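Local coordinates for DNA polymerase (PDB 5MDN), which probably catalyses template-directed DNA synthesis, as a family B DNA polymerase that adds deoxyribonucleotides to a growing DNA strand with release of diphosphate, at residues A62-V67 against L82-K87; K550-E555 against S569-R574. All blocks are in the same frame, centred on the assembly; numbering follows the deposited sequence.

Interaction 1. Residues A62-V67 against L82-K87; sequences APVEAV and LKVVAK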
# COMPACT_ATOMS: atom_id res chain seq x y z
N ALA A 62 36.27 5.85 11.84
CA ALA A 62 35.28 6.90 12.02
C ALA A 62 35.26 7.30 13.49
O ALA A 62 35.67 6.51 14.35
CB ALA A 62 33.88 6.43 11.57
N PRO A 63 34.79 8.50 13.80
CA PRO A 63 34.70 8.91 15.21
C PRO A 63 33.62 8.13 15.95
O PRO A 63 32.54 7.87 15.42
CB PRO A 63 34.35 10.41 15.13
CG PRO A 63 33.72 10.57 13.79
CD PRO A 63 34.42 9.60 12.89
N VAL A 64 33.93 7.76 17.19
CA VAL A 64 33.06 6.95 18.03
C VAL A 64 32.76 7.73 19.31
O VAL A 64 33.68 8.25 19.95
CB VAL A 64 33.68 5.59 18.35
CG1 VAL A 64 32.76 4.77 19.25
CG2 VAL A 64 33.99 4.83 17.07
N GLU A 65 31.48 7.80 19.67
CA GLU A 65 31.09 8.48 20.91
C GLU A 65 31.43 7.63 22.13
O GLU A 65 32.01 8.13 23.10
CB GLU A 65 29.60 8.81 20.88
CG GLU A 65 29.13 9.67 22.04
CD GLU A 65 29.42 11.15 21.83
OE1 GLU A 65 29.43 11.59 20.66
OE2 GLU A 65 29.63 11.86 22.82
N ALA A 66 31.10 6.35 22.09
CA ALA A 66 31.36 5.44 23.20
C ALA A 66 31.18 4.01 22.70
O ALA A 66 30.62 3.77 21.63
CB ALA A 66 30.45 5.72 24.40
N VAL A 67 31.68 3.06 23.50
CA VAL A 67 31.43 1.64 23.30
C VAL A 67 31.05 1.06 24.66
O VAL A 67 31.91 0.91 25.54
CB VAL A 67 32.64 0.90 22.71
CG1 VAL A 67 32.38 -0.59 22.69
CG2 VAL A 67 32.93 1.41 21.31
N LEU A 82 28.31 -5.57 22.61
CA LEU A 82 28.92 -4.25 22.61
C LEU A 82 27.98 -3.27 21.91
O LEU A 82 27.58 -3.50 20.77
CB LEU A 82 30.28 -4.28 21.90
CG LEU A 82 31.38 -5.14 22.51
CD1 LEU A 82 32.71 -4.89 21.80
CD2 LEU A 82 31.52 -4.88 24.01
N LYS A 83 27.63 -2.19 22.60
CA LYS A 83 26.78 -1.15 22.03
C LYS A 83 27.68 -0.04 21.50
O LYS A 83 28.07 0.87 22.23
CB LYS A 83 25.78 -0.64 23.06
CG LYS A 83 24.83 0.43 22.52
CD LYS A 83 24.04 1.10 23.63
CE LYS A 83 22.96 2.01 23.05
NZ LYS A 83 22.33 2.86 24.10
N VAL A 84 28.01 -0.12 20.21
CA VAL A 84 28.86 0.87 19.57
C VAL A 84 28.02 2.09 19.23
O VAL A 84 27.00 1.97 18.54
CB VAL A 84 29.53 0.29 18.32
CG1 VAL A 84 30.39 1.35 17.64
CG2 VAL A 84 30.35 -0.94 18.66
N VAL A 85 28.44 3.25 19.70
CA VAL A 85 27.68 4.49 19.56
C VAL A 85 28.47 5.42 18.66
O VAL A 85 29.54 5.92 19.03
CB VAL A 85 27.40 5.14 20.92
CG1 VAL A 85 26.50 6.36 20.75
CG2 VAL A 85 26.77 4.13 21.87
N ALA A 86 27.95 5.67 17.46
CA ALA A 86 28.56 6.59 16.52
C ALA A 86 28.24 8.03 16.88
O ALA A 86 27.32 8.32 17.65
CB ALA A 86 28.09 6.29 15.09
N LYS A 87 29.02 8.95 16.31
CA LYS A 87 28.76 10.37 16.54
C LYS A 87 27.65 10.88 15.63
O LYS A 87 26.80 11.66 16.07
CB LYS A 87 30.03 11.19 16.34
CG LYS A 87 30.98 11.17 17.54
CD LYS A 87 32.02 12.28 17.45
CE LYS A 87 31.43 13.65 17.79
NZ LYS A 87 31.65 14.02 19.21
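The carboxylate of Glu65 and the aliphatic chain of Lys87 meet at OE1, with the lysine on one side of the carboxylate plane and tilted out of it. Lys87 NZ forms a long salt bridge to Glu65 OE1 at 3.6 Å; the two chains cross at about a right angle, and Lys87 CG lies 3.5 Å from the same oxygen. Beside it, the pyrrolidine ring of Pro63 offers its CB to Lys87 CD at 3.8 Å. With CG anti to its carbonyl carbon (chi1 -80°), Lys87 heads back over residues 63-65, and bends further along the chain swing the ammonium to the glutamate. Arg39 is only a weak, long second partner of OE1, so an alanine in place of Lys87 would probably leave the carboxylate without its nearby ammonium and take the aliphatic cover from Pro63 CB.

Behind the ion pair, the backbones join through one doubly used carbonyl. Glu65 N donates to Val85 O at 2.8 Å, while Ala66 N makes a weak bond to the same oxygen. In return, Val85 N binds Ala66 O at 3.0 Å. Beyond this point the side chains alternate in the usual way. Val67 CG2 packs on Val84 CG2 at 4.4 Å on the face covered by helix 51-58, whereas Ala66 and Val85 share the other face, where Val85 reaches Tyr41. The helix also sends Lys55 NZ to the backbone oxygen of Glu65. Two residues set against Val85 form a classic beta bulge, shifting the register by one where edge strand 64-74 begins to pair with strand 77-86, its partner in an antiparallel beta hairpin.

Interaction 2. Residues K550-E555 against S569-R574; sequences KRLGIE and SGAVDR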
# COMPACT_ATOMS: atom_id res chain seq x y z
N LYS A 550 -21.05 -29.61 6.68
CA LYS A 550 -21.83 -30.61 5.97
C LYS A 550 -22.90 -31.23 6.87
O LYS A 550 -23.93 -31.69 6.39
CB LYS A 550 -20.89 -31.67 5.42
CG LYS A 550 -19.95 -31.12 4.36
CD LYS A 550 -19.20 -32.23 3.61
CE LYS A 550 -18.16 -31.60 2.69
NZ LYS A 550 -17.09 -32.56 2.31
N ARG A 551 -22.65 -31.25 8.19
CA ARG A 551 -23.67 -31.74 9.11
C ARG A 551 -24.87 -30.81 9.13
O ARG A 551 -25.98 -31.23 9.48
CB ARG A 551 -23.09 -31.89 10.51
CG ARG A 551 -22.01 -32.95 10.63
CD ARG A 551 -21.62 -33.22 12.08
NE ARG A 551 -22.71 -33.83 12.85
CZ ARG A 551 -23.52 -33.15 13.65
NH1 ARG A 551 -23.38 -31.84 13.79
NH2 ARG A 551 -24.48 -33.79 14.31
N LEU A 552 -24.67 -29.54 8.78
CA LEU A 552 -25.75 -28.61 8.52
C LEU A 552 -26.02 -28.59 7.01
O LEU A 552 -25.30 -29.20 6.22
CB LEU A 552 -25.40 -27.22 9.03
CG LEU A 552 -24.87 -27.09 10.46
CD1 LEU A 552 -23.40 -26.71 10.45
CD2 LEU A 552 -25.68 -26.08 11.25
N GLY A 553 -27.07 -27.89 6.62
CA GLY A 553 -27.42 -27.81 5.22
C GLY A 553 -26.64 -26.73 4.49
O GLY A 553 -27.24 -25.87 3.83
N ILE A 554 -25.32 -26.76 4.60
CA ILE A 554 -24.46 -25.68 4.10
C ILE A 554 -23.53 -26.23 3.03
O ILE A 554 -22.64 -27.05 3.32
CB ILE A 554 -23.67 -25.02 5.23
CG1 ILE A 554 -24.61 -24.37 6.24
CG2 ILE A 554 -22.69 -24.00 4.67
CD1 ILE A 554 -23.91 -23.73 7.41
N GLU A 555 -23.72 -25.78 1.79
CA GLU A 555 -22.83 -26.11 0.69
C GLU A 555 -21.57 -25.24 0.76
O GLU A 555 -21.67 -24.02 0.97
CB GLU A 555 -23.53 -25.91 -0.65
CG GLU A 555 -22.76 -26.44 -1.85
CD GLU A 555 -23.25 -25.84 -3.16
OE1 GLU A 555 -24.13 -24.95 -3.12
OE2 GLU A 555 -22.77 -26.27 -4.23
N SER A 569 -27.60 -19.27 3.84
CA SER A 569 -28.74 -19.92 4.46
C SER A 569 -28.87 -19.42 5.89
O SER A 569 -28.03 -18.66 6.38
CB SER A 569 -28.60 -21.45 4.44
OG SER A 569 -27.51 -21.87 5.25
N GLY A 570 -29.95 -19.84 6.56
CA GLY A 570 -30.06 -19.59 7.98
C GLY A 570 -29.07 -20.38 8.81
O GLY A 570 -28.72 -19.97 9.92
N ALA A 571 -28.61 -21.52 8.29
CA ALA A 571 -27.72 -22.40 9.03
C ALA A 571 -26.33 -21.80 9.26
O ALA A 571 -25.60 -22.31 10.11
CB ALA A 571 -27.59 -23.73 8.31
N VAL A 572 -25.96 -20.75 8.52
CA VAL A 572 -24.61 -20.19 8.66
C VAL A 572 -24.39 -19.69 10.08
O VAL A 572 -23.28 -19.78 10.63
CB VAL A 572 -24.37 -19.08 7.62
CG1 VAL A 572 -24.45 -19.65 6.21
CG2 VAL A 572 -25.34 -17.92 7.80
N ASP A 573 -25.44 -19.13 10.71
CA ASP A 573 -25.31 -18.59 12.05
C ASP A 573 -24.87 -19.65 13.05
O ASP A 573 -24.16 -19.34 14.02
CB ASP A 573 -26.64 -17.98 12.49
CG ASP A 573 -27.12 -16.89 11.55
OD1 ASP A 573 -26.28 -16.08 11.10
OD2 ASP A 573 -28.34 -16.84 11.27
N ARG A 574 -25.27 -20.90 12.83
CA ARG A 574 -24.83 -21.99 13.68
C ARG A 574 -23.41 -22.42 13.37
O ARG A 574 -22.67 -22.82 14.28
CB ARG A 574 -25.79 -23.18 13.53
CG ARG A 574 -27.23 -22.83 13.87
CD ARG A 574 -28.11 -24.06 13.98
NE ARG A 574 -29.50 -23.74 13.65
CZ ARG A 574 -30.03 -23.86 12.44
NH1 ARG A 574 -29.29 -24.32 11.44
NH2 ARG A 574 -31.29 -23.54 12.22
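The contact lies at the base of an antiparallel hairpin, strands 556-560 and 563-567, where the chain leaves helix 528-551 on one side and enters helix 572-583 on the other. Ala571, in the turn leading into helix 572-583, directs its methyl toward two apolar chains: Ile554 CG1 lies 3.7 Å from Ala571 CB, and Leu552 CB touches the same methyl at 4.2 Å. Further out, Ile554 CD1 reaches the backbone, 3.5 Å from Ala571 O and close to Val572 N, and meets Val572 CG1 at 4.3 Å. An inverse gamma turn centred on Gly553 separates Leu552 from Ile554, yet both still face Ala571. The hairpin belongs to the palm sheet and carries the YGDTDS sequence, motif C of family B polymerases, at its far end; strand residue Val566 also packs on Ile554. Leu552 CD2 lies 3.7 Å from Arg574 CB and also comes to the edge of the guanidinium, near its plane, touching both the aliphatic base and the head of the arginine. Ser569 OG, turned between the backbone N and the carbonyl carbon (chi1 66°), takes a weak capping bond from Ala571 N while resting 4.0 Å from Ile554 CG1.

In the fold
Interactions 1 and 2 do not touch: their centres lie 64 Å apart, and about 52 Å separates their nearest atoms. Along the chain they follow in series, residues 62-67 and 82-87 in the N-terminal part and residues 550-555 and 569-574 in the polymerase part. Each centre is about 36 Å from the centre of the chain, so both are peripheral, and neither lies at the magnesium site of Asp7 and Asp363 or at the exonuclease-domain aspartates Asp169 and Asp236. Each contact belongs to a beta hairpin: interaction 1 pairs the two strands at their open end, whereas interaction 2 joins the connections just beyond the strands through side-chain packing.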